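Local coordinates for ARF GTPase-activating protein GIT1 (Rattus norvegicus, PDB 6IUH) that regulates ARF GTPases as a GTPase-activating protein and, through its C-terminal helical domain, probably docks partner proteins such as paxillin, at residues L30-A33 with F37-D40; Q84-K89 with T105-Q110. All coordinates share one frame; numbering follows the deposited sequence. Where two conformers were deposited one is given.

Both interactions lie near one end of a four-helix bundle, one where a helix is capped and one where two helices pack. Interaction 1 comes first along the chain and turns it out of helix 13-35 toward helix 42-57; interaction 2 follows, joining helix 67-87 to helix 101-128. Their centres lie about 11 Å apart, on the same side of the chain's centre, and they touch directly: Leu-30 CD2 packs 3.7 Å from Val-108 CG1, and His-39 CE1 approaches Thr-105 OG1. Helices 13-35 and 101-128 also pack on the chain of another protein, consistent with a bundle face that serves for partner docking.

Interaction 1: residues L30-A33 with F37-D40; sequences LLRA and FKHD
Ala-33 and Lys-38 close a Schellman motif, the classic way of ending an alpha helix, at the end of helix 13-35. Phe-37 is the first residue to leave the helix, and its positive phi of 63° swings the chain round so that the backbone N-H of Lys-38 points back into the last turn. Lys-38 N donates to Ala-33 O at 2.7 Å; the N-H...O angle is bent, at 141°. Phe-37 N is also close to that oxygen, but its angle is too poor for a bond.

Lys-38 sends its CB toward the helix, where it rests 4.0 Å from the Ala-33 methyl, CB to CB, the apolar touch that commonly accompanies this cap. The CB of Phe-37, by contrast, points away from the helix. Beyond CB, the Lys-38 chain bends at chi3 (58°), which carries its end across the Arg-32 side chain at a slant. Lys-38 NZ thereby comes 3.6 Å from Arg-32 NH1, a meeting of like charges that is doubtful in detail because Arg-32 has two conformers. The salt bridges of this guanidinium to Glu-29 and Glu-36 probably offset the repulsion.

Lys-38 is also the centre of an inverse gamma turn, with a weak bond from His-39 N to Phe-37 O. One face of the His-39 imidazole meets Phe-37 CA, which stands 3.7 Å above the ring plane, offset toward the rim.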
loop_
_atom_site.group_PDB
_atom_site.type_symbol
_atom_site.label_atom_id
_atom_site.label_comp_id
_atom_site.label_asym_id
_atom_site.label_seq_id
_atom_site.Cartn_x
_atom_site.Cartn_y
_atom_site.Cartn_z
ATOM N N LEU A 30 -2.852 1.385 -9.336
ATOM C CA LEU A 30 -3.605 0.156 -9.097
ATOM C C LEU A 30 -5.092 0.447 -8.943
ATOM O O LEU A 30 -5.933 -0.261 -9.495
ATOM C CB LEU A 30 -3.084 -0.563 -7.853
ATOM C CG LEU A 30 -3.893 -1.778 -7.399
ATOM C CD1 LEU A 30 -3.884 -2.859 -8.470
ATOM C CD2 LEU A 30 -3.355 -2.321 -6.084
ATOM N N LEU A 31 -5.411 1.494 -8.186
ATOM C CA LEU A 31 -6.800 1.892 -7.985
ATOM C C LEU A 31 -7.439 2.299 -9.307
ATOM O O LEU A 31 -8.615 2.025 -9.552
ATOM C CB LEU A 31 -6.893 3.044 -6.980
ATOM C CG LEU A 31 -8.306 3.565 -6.711
ATOM C CD1 LEU A 31 -9.207 2.435 -6.238
ATOM C CD2 LEU A 31 -8.271 4.692 -5.689
ATOM N N ARG A 32 -6.654 2.951 -10.156
ATOM C CA ARG A 32 -7.122 3.357 -11.477
ATOM C C ARG A 32 -7.435 2.134 -12.329
ATOM O O ARG A 32 -8.433 2.102 -13.051
ATOM C CB ARG A 32 -6.081 4.233 -12.177
ATOM C CG ARG A 32 -6.564 4.832 -13.492
ATOM C CD ARG A 32 -5.446 5.562 -14.223
ATOM N NE ARG A 32 -4.461 4.641 -14.785
ATOM C CZ ARG A 32 -4.493 4.185 -16.033
ATOM N NH1 ARG A 32 -3.555 3.350 -16.459
ATOM N NH2 ARG A 32 -5.460 4.564 -16.857
ATOM N N ALA A 33 -6.574 1.125 -12.238
ATOM C CA ALA A 33 -6.764 -0.113 -12.985
ATOM C C ALA A 33 -8.045 -0.815 -12.550
ATOM O O ALA A 33 -8.806 -1.314 -13.381
ATOM C CB ALA A 33 -5.567 -1.034 -12.804
ATOM N N PHE A 37 -11.214 -1.190 -14.954
ATOM C CA PHE A 37 -11.336 -2.610 -15.277
ATOM C C PHE A 37 -10.146 -3.138 -16.073
ATOM O O PHE A 37 -10.296 -4.035 -16.904
ATOM C CB PHE A 37 -12.634 -2.879 -16.042
ATOM C CG PHE A 37 -13.857 -2.329 -15.370
ATOM C CD1 PHE A 37 -13.983 -2.362 -13.992
ATOM C CD2 PHE A 37 -14.879 -1.768 -16.117
ATOM C CE1 PHE A 37 -15.108 -1.855 -13.371
ATOM C CE2 PHE A 37 -16.007 -1.258 -15.502
ATOM C CZ PHE A 37 -16.120 -1.301 -14.126
ATOM N N LYS A 38 -8.966 -2.582 -15.814
ATOM C CA LYS A 38 -7.734 -3.107 -16.391
ATOM C C LYS A 38 -7.235 -4.272 -15.546
ATOM O O LYS A 38 -6.162 -4.198 -14.947
ATOM C CB LYS A 38 -6.656 -2.025 -16.472
ATOM C CG LYS A 38 -7.085 -0.750 -17.169
ATOM C CD LYS A 38 -5.894 0.169 -17.387
ATOM C CE LYS A 38 -4.817 -0.524 -18.212
ATOM N NZ LYS A 38 -3.625 0.344 -18.422
ATOM N N HIS A 39 -8.015 -5.347 -15.499
ATOM C CA HIS A 39 -7.718 -6.467 -14.611
ATOM C C HIS A 39 -6.424 -7.180 -15.000
ATOM O O HIS A 39 -5.801 -7.845 -14.170
ATOM C CB HIS A 39 -8.893 -7.448 -14.595
ATOM C CG HIS A 39 -10.177 -6.837 -14.119
ATOM N ND1 HIS A 39 -10.360 -6.408 -12.823
ATOM C CD2 HIS A 39 -11.334 -6.573 -14.768
ATOM C CE1 HIS A 39 -11.578 -5.913 -12.691
ATOM N NE2 HIS A 39 -12.191 -6.001 -13.860
ATOM N N ASP A 40 -6.012 -7.021 -16.254
ATOM C CA ASP A 40 -4.754 -7.592 -16.720
ATOM C C ASP A 40 -3.552 -6.852 -16.138
ATOM O O ASP A 40 -2.429 -7.352 -16.175
ATOM C CB ASP A 40 -4.684 -7.566 -18.247
ATOM C CG ASP A 40 -4.751 -6.159 -18.807
ATOM O OD1 ASP A 40 -5.572 -5.361 -18.309
ATOM O OD2 ASP A 40 -3.980 -5.851 -19.739
#

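Interaction 2: residues Q84-K89 with T105-Q110; sequences QSECRK and TQQVIQ
Glu-86 and Gln-107 cross at a slant between helices 67-87 and 101-128, and both chains are folded in much the same way. Each has CG anti to its carbonyl carbon, then bends at chi2 (-70° in Glu-86, -60° in Gln-107). The bend lays the Glu-86 carboxylate against the Gln-107 methylenes, with Glu-86 OE1 3.5 Å from Gln-107 CB. Carboxylate and amide planes stand 51° apart with no direct bond between them; instead a water donates to both Glu-86 OE2 and Gln-107 OE1, its oxygen lying 2.8 Å from Gln-107 OE1. Gln-107 OE1 also accepts from Arg-82, which likewise bonds Gln-110 OE1. Were Glu-86 replaced by an alanine, the bridging water would probably lose one acceptor and the Gln-107 methylenes their cover.

On the buried side of this polar pair the contact turns apolar. Val-108 CG2 meets Cys-87 SG at 4.1 Å and Glu-86 CB at 4.3 Å. Phe-42 of helix 42-57 touches both Cys-87 and Val-108, and Thr-105 packs on Ala-34 of helix 13-35, which brings the contact up against both remaining helices of the bundle.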
loop_
_atom_site.group_PDB
_atom_site.type_symbol
_atom_site.label_atom_id
_atom_site.label_comp_id
_atom_site.label_asym_id
_atom_site.label_seq_id
_atom_site.Cartn_x
_atom_site.Cartn_y
_atom_site.Cartn_z
ATOM N N GLN A 84 0.107 -9.334 -3.486
ATOM C CA GLN A 84 0.770 -10.145 -4.499
ATOM C C GLN A 84 0.051 -11.477 -4.672
ATOM O O GLN A 84 -0.104 -11.971 -5.790
ATOM C CB GLN A 84 2.234 -10.368 -4.119
ATOM C CG GLN A 84 3.126 -10.819 -5.259
ATOM C CD GLN A 84 4.577 -10.929 -4.839
ATOM O OE1 GLN A 84 4.889 -11.496 -3.792
ATOM N NE2 GLN A 84 5.472 -10.374 -5.647
ATOM N N SER A 85 -0.390 -12.051 -3.555
ATOM C CA SER A 85 -1.120 -13.314 -3.575
ATOM C C SER A 85 -2.444 -13.178 -4.315
ATOM O O SER A 85 -2.832 -14.054 -5.085
ATOM C CB SER A 85 -1.376 -13.810 -2.151
ATOM O OG SER A 85 -0.160 -14.104 -1.484
ATOM N N GLU A 86 -3.134 -12.072 -4.073
ATOM C CA GLU A 86 -4.445 -11.847 -4.663
ATOM C C GLU A 86 -4.373 -11.596 -6.166
ATOM O O GLU A 86 -5.207 -12.086 -6.923
ATOM C CB GLU A 86 -5.134 -10.672 -3.966
ATOM C CG GLU A 86 -5.599 -10.992 -2.557
ATOM C CD GLU A 86 -6.775 -11.952 -2.542
ATOM O OE1 GLU A 86 -7.511 -12.007 -3.550
ATOM O OE2 GLU A 86 -6.962 -12.652 -1.524
ATOM N N CYS A 87 -3.371 -10.839 -6.598
ATOM C CA CYS A 87 -3.276 -10.447 -8.000
ATOM C C CYS A 87 -2.907 -11.596 -8.937
ATOM O O CYS A 87 -3.130 -11.505 -10.145
ATOM C CB CYS A 87 -2.271 -9.309 -8.157
ATOM S SG CYS A 87 -2.852 -7.746 -7.482
ATOM N N ARG A 88 -2.363 -12.679 -8.390
ATOM C CA ARG A 88 -1.994 -13.829 -9.214
ATOM C C ARG A 88 -3.216 -14.513 -9.828
ATOM O O ARG A 88 -3.080 -15.375 -10.694
ATOM C CB ARG A 88 -1.185 -14.842 -8.399
ATOM C CG ARG A 88 0.217 -14.371 -8.048
ATOM C CD ARG A 88 1.007 -15.429 -7.291
ATOM N NE ARG A 88 1.344 -16.576 -8.128
ATOM C CZ ARG A 88 0.781 -17.774 -8.016
ATOM N NH1 ARG A 88 -0.149 -17.987 -7.096
ATOM N NH2 ARG A 88 1.151 -18.761 -8.821
ATOM N N LYS A 89 -4.408 -14.125 -9.384
ATOM C CA LYS A 89 -5.635 -14.716 -9.907
ATOM C C LYS A 89 -6.018 -14.112 -11.258
ATOM O O LYS A 89 -6.898 -14.630 -11.945
ATOM C CB LYS A 89 -6.781 -14.542 -8.908
ATOM C CG LYS A 89 -6.418 -14.936 -7.480
ATOM C CD LYS A 89 -7.605 -14.793 -6.541
ATOM C CE LYS A 89 -7.164 -14.826 -5.087
ATOM N NZ LYS A 89 -6.287 -15.990 -4.786
ATOM N N THR A 105 -11.340 -7.586 -6.852
ATOM C CA THR A 105 -11.129 -6.150 -6.726
ATOM C C THR A 105 -11.273 -5.696 -5.278
ATOM O O THR A 105 -10.488 -4.876 -4.795
ATOM C CB THR A 105 -12.110 -5.365 -7.613
ATOM O OG1 THR A 105 -11.903 -5.731 -8.982
ATOM C CG2 THR A 105 -11.892 -3.869 -7.460
ATOM N N GLN A 106 -12.267 -6.240 -4.584
ATOM C CA GLN A 106 -12.452 -5.931 -3.169
ATOM C C GLN A 106 -11.208 -6.281 -2.363
ATOM O O GLN A 106 -10.710 -5.461 -1.594
ATOM C CB GLN A 106 -13.666 -6.671 -2.603
ATOM C CG GLN A 106 -15.004 -6.156 -3.122
ATOM C CD GLN A 106 -16.140 -7.128 -2.869
ATOM O OE1 GLN A 106 -15.976 -8.117 -2.156
ATOM N NE2 GLN A 106 -17.298 -6.856 -3.460
ATOM N N GLN A 107 -10.701 -7.495 -2.553
ATOM C CA GLN A 107 -9.541 -7.955 -1.800
ATOM C C GLN A 107 -8.300 -7.132 -2.134
ATOM O O GLN A 107 -7.515 -6.789 -1.249
ATOM C CB GLN A 107 -9.287 -9.437 -2.067
ATOM C CG GLN A 107 -10.357 -10.353 -1.490
ATOM C CD GLN A 107 -10.480 -10.219 0.017
ATOM O OE1 GLN A 107 -9.482 -10.256 0.737
ATOM N NE2 GLN A 107 -11.707 -10.057 0.499
ATOM N N VAL A 108 -8.137 -6.806 -3.412
ATOM C CA VAL A 108 -6.993 -6.025 -3.865
ATOM C C VAL A 108 -6.976 -4.629 -3.229
ATOM O O VAL A 108 -5.942 -4.181 -2.730
ATOM C CB VAL A 108 -6.984 -5.910 -5.405
ATOM C CG1 VAL A 108 -6.044 -4.811 -5.866
ATOM C CG2 VAL A 108 -6.598 -7.248 -6.025
ATOM N N ILE A 109 -8.121 -3.953 -3.225
ATOM C CA ILE A 109 -8.200 -2.614 -2.643
ATOM C C ILE A 109 -8.006 -2.648 -1.120
ATOM O O ILE A 109 -7.417 -1.729 -0.547
ATOM C CB ILE A 109 -9.543 -1.927 -2.992
ATOM C CG1 ILE A 109 -9.667 -1.762 -4.510
ATOM C CG2 ILE A 109 -9.647 -0.563 -2.318
ATOM C CD1 ILE A 109 -10.996 -1.203 -4.959
ATOM N N GLN A 110 -8.479 -3.707 -0.466
ATOM C CA GLN A 110 -8.236 -3.879 0.972
ATOM C C GLN A 110 -6.736 -3.911 1.275
ATOM O O GLN A 110 -6.262 -3.258 2.208
ATOM C CB GLN A 110 -8.887 -5.163 1.494
ATOM C CG GLN A 110 -10.406 -5.176 1.471
ATOM C CD GLN A 110 -10.972 -6.411 2.146
ATOM O OE1 GLN A 110 -10.285 -7.072 2.923
ATOM N NE2 GLN A 110 -12.228 -6.728 1.854
HETATM O O HOH W 1 -7.027 -11.552 0.752
#